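Local coordinates for protein methionyl-tRNA formyltransferase (PDB 1ZGH) that probably transfers a formyl group from 10-formyltetrahydrofolate to the amino group of methionine carried on initiator tRNA, at residues F146-D151 against N169-E174; V101-T106 against T128-I133. All blocks are in the same frame, centred on the assembly; numbering follows the deposited sequence.

Interaction 1 of 2, residues F146-D151 against N169-E174; sequences FKRDLD and NDMIPE
R148, on the edge strand of the Rossmann-like sheet, reaches across to D170, M171 and E174 of helix 156-178; the axes of segments 146-151 and 169-174 are nearly antiparallel (172°). Its CB lies against M171 SE, and its CG packs on M171 CG at 3.6 Å. CD passes D170 OD1, and NE forms a salt bridge with that same oxygen at 3.2 Å, though the hydrogen bond within it is bent and weak. The chain folds at chi2 (-70°), bringing the guanidinium over F146, whose CD1 lies toward the rim of one face. NH1 turns back to K147 O in a weak bond, while NH2 meets E174 OE1 at 2.7 Å. The two carboxylates, one helical turn apart, both come to the guanidinium edge but are turned differently: that of D170 lies within 25° of its plane, that of E174 stands steeply to it. F146 CE1 touches M171 CE at 3.8 Å and F146 CZ abuts E174 CG at 3.6 Å, with E174 OE1 above the ring centre. One cation shared by two acids thus ties strand to helix at a partly exposed boundary; R148 would offset only part of their charge, and K178 offers E174 OE2 a further, long and weak ion pair.

Interaction 2 of 2, residues V101-T106 against T128-I133; sequences VVFHMT and TKISAI
V102 and I133 open an antiparallel strand pairing in the mixed sheet of the formyltransferase domain, a Rossmann-like fold in which strand 100-104 ends the parallel set and strand 127-134 reverses direction beside it. Two hydrogen-bonded pairs, V102 with I133 and H104 with S131, hold the backbones together, with H104 N to S131 O and S131 N to H104 O both nearly straight at the hydrogen. F103 and A132 make the non-hydrogen-bonded pair between them, where the F103 CA to S131 O approach of 3.4 Å adds a CA-H...O contact.

Apolar packing divides between the two faces. F103 CE2 lies 3.8 Å from A132 CB, and the CG2 branch of I130 meets F103 CB at 4.1 Å while lying near the plane of the ring at its edge; helix 156-178 covers this side through I167, M171 and I172. On the other face V102 CB rests against I133 CG1 at 4.1 Å.

Beyond H104 the strand gives way to a loop, and hydroxyls take over from amides. H104 NE2 and T106 OG1 are directed to the next part of that loop, bonding G111 O and F110 O respectively. T128 OG1, set anti to its own amide nitrogen (chi1 -172°), donates to M105 O at 2.7 Å from above the carbonyl plane. S131 OG donates to T106 O over the same distance, but approaches almost in line with the C=O bond.

How the interactions relate
Both contacts meet on one sheet but at different depths. Interaction 2 is buried and joins two inner strands, 100-104 and 127-134; interaction 1 lies at the surface, where the outermost strand, 144-151, meets helix 156-178. The bridge between them is strand 127-134, paired on its other side with strand 144-151 through backbone bonds such as that between R148 and I130. M171 of interaction 1 also packs on I130 of interaction 2, its CE near I130 O. Chemistry follows place: the inner pairing relies on backbone amides, small hydroxyls and aliphatic groups, whereas the outer one spends long charged side chains over an apolar base.

Interaction 1 of 2, residues F146-D151 against N169-E174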
# COMPACT_ATOMS: atom_id res chain seq x y z
N PHE A 146 14.15 4.09 6.87
CA PHE A 146 14.95 3.16 6.03
C PHE A 146 14.05 2.48 4.95
O PHE A 146 12.83 2.67 4.93
CB PHE A 146 15.69 2.10 6.88
CG PHE A 146 14.78 1.23 7.74
CD1 PHE A 146 14.26 0.04 7.24
CD2 PHE A 146 14.45 1.60 9.03
CE1 PHE A 146 13.41 -0.76 8.01
CE2 PHE A 146 13.62 0.80 9.81
CZ PHE A 146 13.09 -0.38 9.29
N LYS A 147 14.69 1.71 4.06
CA LYS A 147 14.05 1.13 2.89
C LYS A 147 14.37 -0.35 2.78
O LYS A 147 15.40 -0.80 3.29
CB LYS A 147 14.54 1.81 1.60
CG LYS A 147 14.20 3.28 1.51
CD LYS A 147 14.76 3.94 0.25
CE LYS A 147 14.51 5.43 0.27
NZ LYS A 147 14.96 6.09 -0.99
N ARG A 148 13.48 -1.10 2.11
CA ARG A 148 13.71 -2.51 1.76
C ARG A 148 13.26 -2.76 0.33
O ARG A 148 12.30 -2.13 -0.13
CB ARG A 148 12.95 -3.44 2.71
CG ARG A 148 13.42 -3.40 4.16
CD ARG A 148 14.79 -4.02 4.35
NE ARG A 148 15.30 -3.81 5.72
CZ ARG A 148 16.24 -2.93 6.07
NH1 ARG A 148 16.84 -2.15 5.19
NH2 ARG A 148 16.61 -2.85 7.35
N ASP A 149 13.93 -3.68 -0.38
CA ASP A 149 13.56 -4.04 -1.75
C ASP A 149 12.23 -4.81 -1.84
O ASP A 149 11.85 -5.57 -0.91
CB ASP A 149 14.64 -4.90 -2.42
CG ASP A 149 15.95 -4.16 -2.63
OD1 ASP A 149 15.95 -2.91 -2.80
OD2 ASP A 149 17.00 -4.84 -2.63
N LEU A 150 11.53 -4.60 -2.96
CA LEU A 150 10.26 -5.27 -3.25
C LEU A 150 10.14 -5.54 -4.75
O LEU A 150 10.23 -4.62 -5.57
CB LEU A 150 9.07 -4.41 -2.80
CG LEU A 150 7.67 -4.96 -3.14
CD1 LEU A 150 7.28 -6.25 -2.38
CD2 LEU A 150 6.64 -3.90 -2.96
N ASP A 151 9.89 -6.80 -5.09
CA ASP A 151 9.61 -7.20 -6.46
C ASP A 151 8.14 -6.97 -6.83
O ASP A 151 7.24 -7.16 -6.01
CB ASP A 151 9.97 -8.68 -6.64
CG ASP A 151 11.48 -8.96 -6.49
OD1 ASP A 151 12.31 -8.15 -6.98
OD2 ASP A 151 11.83 -10.02 -5.92
N ASN A 169 7.50 -8.62 9.08
CA ASN A 169 8.53 -9.57 9.54
C ASN A 169 9.90 -8.92 9.67
O ASN A 169 10.69 -9.34 10.49
CB ASN A 169 8.61 -10.79 8.63
CG ASN A 169 7.36 -11.69 8.72
OD1 ASN A 169 6.43 -11.44 9.49
ND2 ASN A 169 7.37 -12.75 7.93
N ASP A 170 10.15 -7.86 8.91
CA ASP A 170 11.48 -7.23 8.86
C ASP A 170 11.44 -5.77 9.33
O ASP A 170 12.12 -5.42 10.31
CB ASP A 170 12.03 -7.33 7.43
CG ASP A 170 13.38 -6.65 7.25
OD1 ASP A 170 13.86 -6.62 6.09
OD2 ASP A 170 13.99 -6.16 8.24
N MSE A 171 10.63 -4.94 8.69
CA MSE A 171 10.70 -3.50 8.93
C MSE A 171 10.19 -3.04 10.31
O MSE A 171 10.88 -2.28 10.99
CB MSE A 171 10.01 -2.73 7.80
CG MSE A 171 10.63 -3.03 6.44
SE MSE A 171 9.83 -1.97 5.03
CE MSE A 171 10.91 -0.33 5.19
N ILE A 172 9.00 -3.48 10.70
CA ILE A 172 8.43 -3.13 11.98
C ILE A 172 9.33 -3.59 13.15
O ILE A 172 9.69 -2.77 13.98
CB ILE A 172 6.93 -3.54 12.12
CG1 ILE A 172 6.08 -2.58 11.26
CG2 ILE A 172 6.45 -3.42 13.58
CD1 ILE A 172 4.59 -2.88 11.21
N PRO A 173 9.75 -4.87 13.20
CA PRO A 173 10.70 -5.28 14.25
C PRO A 173 11.99 -4.45 14.33
O PRO A 173 12.45 -4.11 15.43
CB PRO A 173 11.02 -6.73 13.88
CG PRO A 173 9.80 -7.19 13.17
CD PRO A 173 9.38 -6.01 12.34
N GLU A 174 12.57 -4.13 13.19
CA GLU A 174 13.78 -3.29 13.14
C GLU A 174 13.52 -1.88 13.67
O GLU A 174 14.27 -1.36 14.52
CB GLU A 174 14.33 -3.21 11.72
CG GLU A 174 15.36 -2.08 11.54
CD GLU A 174 16.67 -2.58 10.99
OE1 GLU A 174 17.09 -2.10 9.92
OE2 GLU A 174 17.27 -3.46 11.65

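Interaction 2 of 2, residues V101-T106 against T128-I133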
# COMPACT_ATOMS: atom_id res chain seq x y z
N VAL A 101 4.19 6.43 11.24
CA VAL A 101 5.03 5.76 10.26
C VAL A 101 4.21 5.15 9.12
O VAL A 101 3.44 4.23 9.32
CB VAL A 101 5.87 4.64 10.92
CG1 VAL A 101 6.89 4.08 9.95
CG2 VAL A 101 6.53 5.18 12.18
N VAL A 102 4.35 5.72 7.94
CA VAL A 102 3.74 5.18 6.73
C VAL A 102 4.78 4.37 5.95
O VAL A 102 5.95 4.70 5.95
CB VAL A 102 3.15 6.34 5.89
CG1 VAL A 102 3.03 5.99 4.39
CG2 VAL A 102 1.81 6.72 6.46
N PHE A 103 4.31 3.34 5.25
CA PHE A 103 5.16 2.46 4.45
C PHE A 103 4.80 2.65 3.00
O PHE A 103 3.77 2.15 2.55
CB PHE A 103 4.94 1.01 4.91
CG PHE A 103 5.44 0.76 6.29
CD1 PHE A 103 4.62 0.98 7.38
CD2 PHE A 103 6.74 0.33 6.51
CE1 PHE A 103 5.08 0.74 8.64
CE2 PHE A 103 7.19 0.08 7.77
CZ PHE A 103 6.38 0.29 8.83
N HIS A 104 5.60 3.43 2.28
CA HIS A 104 5.24 3.87 0.93
C HIS A 104 6.13 3.14 -0.08
O HIS A 104 7.35 3.16 0.04
CB HIS A 104 5.33 5.38 0.83
CG HIS A 104 5.06 5.93 -0.53
ND1 HIS A 104 3.79 6.16 -1.01
CD2 HIS A 104 5.91 6.29 -1.52
CE1 HIS A 104 3.87 6.65 -2.23
NE2 HIS A 104 5.15 6.75 -2.57
N MSE A 105 5.52 2.46 -1.05
CA MSE A 105 6.27 1.49 -1.86
C MSE A 105 7.02 2.08 -3.04
O MSE A 105 7.11 1.46 -4.10
CB MSE A 105 5.37 0.32 -2.31
CG MSE A 105 4.28 0.66 -3.27
SE MSE A 105 3.67 -1.07 -4.15
CE MSE A 105 3.13 -2.03 -2.60
N THR A 106 7.58 3.27 -2.87
CA THR A 106 8.48 3.81 -3.86
C THR A 106 9.83 4.19 -3.21
O THR A 106 9.95 4.32 -1.97
CB THR A 106 7.90 5.03 -4.59
OG1 THR A 106 7.86 6.16 -3.69
CG2 THR A 106 6.50 4.72 -5.11
N THR A 128 10.99 -2.18 -6.79
CA THR A 128 10.88 -0.88 -6.12
C THR A 128 11.49 -1.01 -4.71
O THR A 128 12.12 -2.03 -4.39
CB THR A 128 9.40 -0.40 -6.07
OG1 THR A 128 9.32 0.94 -5.58
CG2 THR A 128 8.50 -1.31 -5.23
N LYS A 129 11.33 0.01 -3.89
CA LYS A 129 11.67 -0.08 -2.47
C LYS A 129 10.44 0.31 -1.66
O LYS A 129 9.61 1.09 -2.12
CB LYS A 129 12.86 0.81 -2.13
CG LYS A 129 14.20 0.30 -2.69
CD LYS A 129 15.35 0.92 -1.99
CE LYS A 129 16.68 0.74 -2.75
NZ LYS A 129 16.89 -0.68 -3.13
N ILE A 130 10.31 -0.28 -0.48
CA ILE A 130 9.34 0.17 0.51
C ILE A 130 10.09 1.13 1.43
O ILE A 130 11.11 0.74 2.01
CB ILE A 130 8.78 -1.03 1.32
CG1 ILE A 130 8.22 -2.10 0.37
CG2 ILE A 130 7.71 -0.56 2.33
CD1 ILE A 130 7.79 -3.39 1.08
N SER A 131 9.64 2.38 1.51
CA SER A 131 10.20 3.39 2.38
C SER A 131 9.31 3.59 3.61
O SER A 131 8.11 3.91 3.49
CB SER A 131 10.35 4.74 1.66
OG SER A 131 11.03 4.62 0.45
N ALA A 132 9.90 3.39 4.79
CA ALA A 132 9.24 3.75 6.04
C ALA A 132 9.54 5.23 6.28
O ALA A 132 10.71 5.63 6.35
CB ALA A 132 9.73 2.88 7.17
N ILE A 133 8.48 6.04 6.37
CA ILE A 133 8.60 7.49 6.54
C ILE A 133 7.75 8.05 7.66
O ILE A 133 6.70 7.51 7.99
CB ILE A 133 8.23 8.25 5.25
CG1 ILE A 133 6.73 8.13 4.96
CG2 ILE A 133 9.06 7.72 4.09
CD1 ILE A 133 6.28 8.92 3.74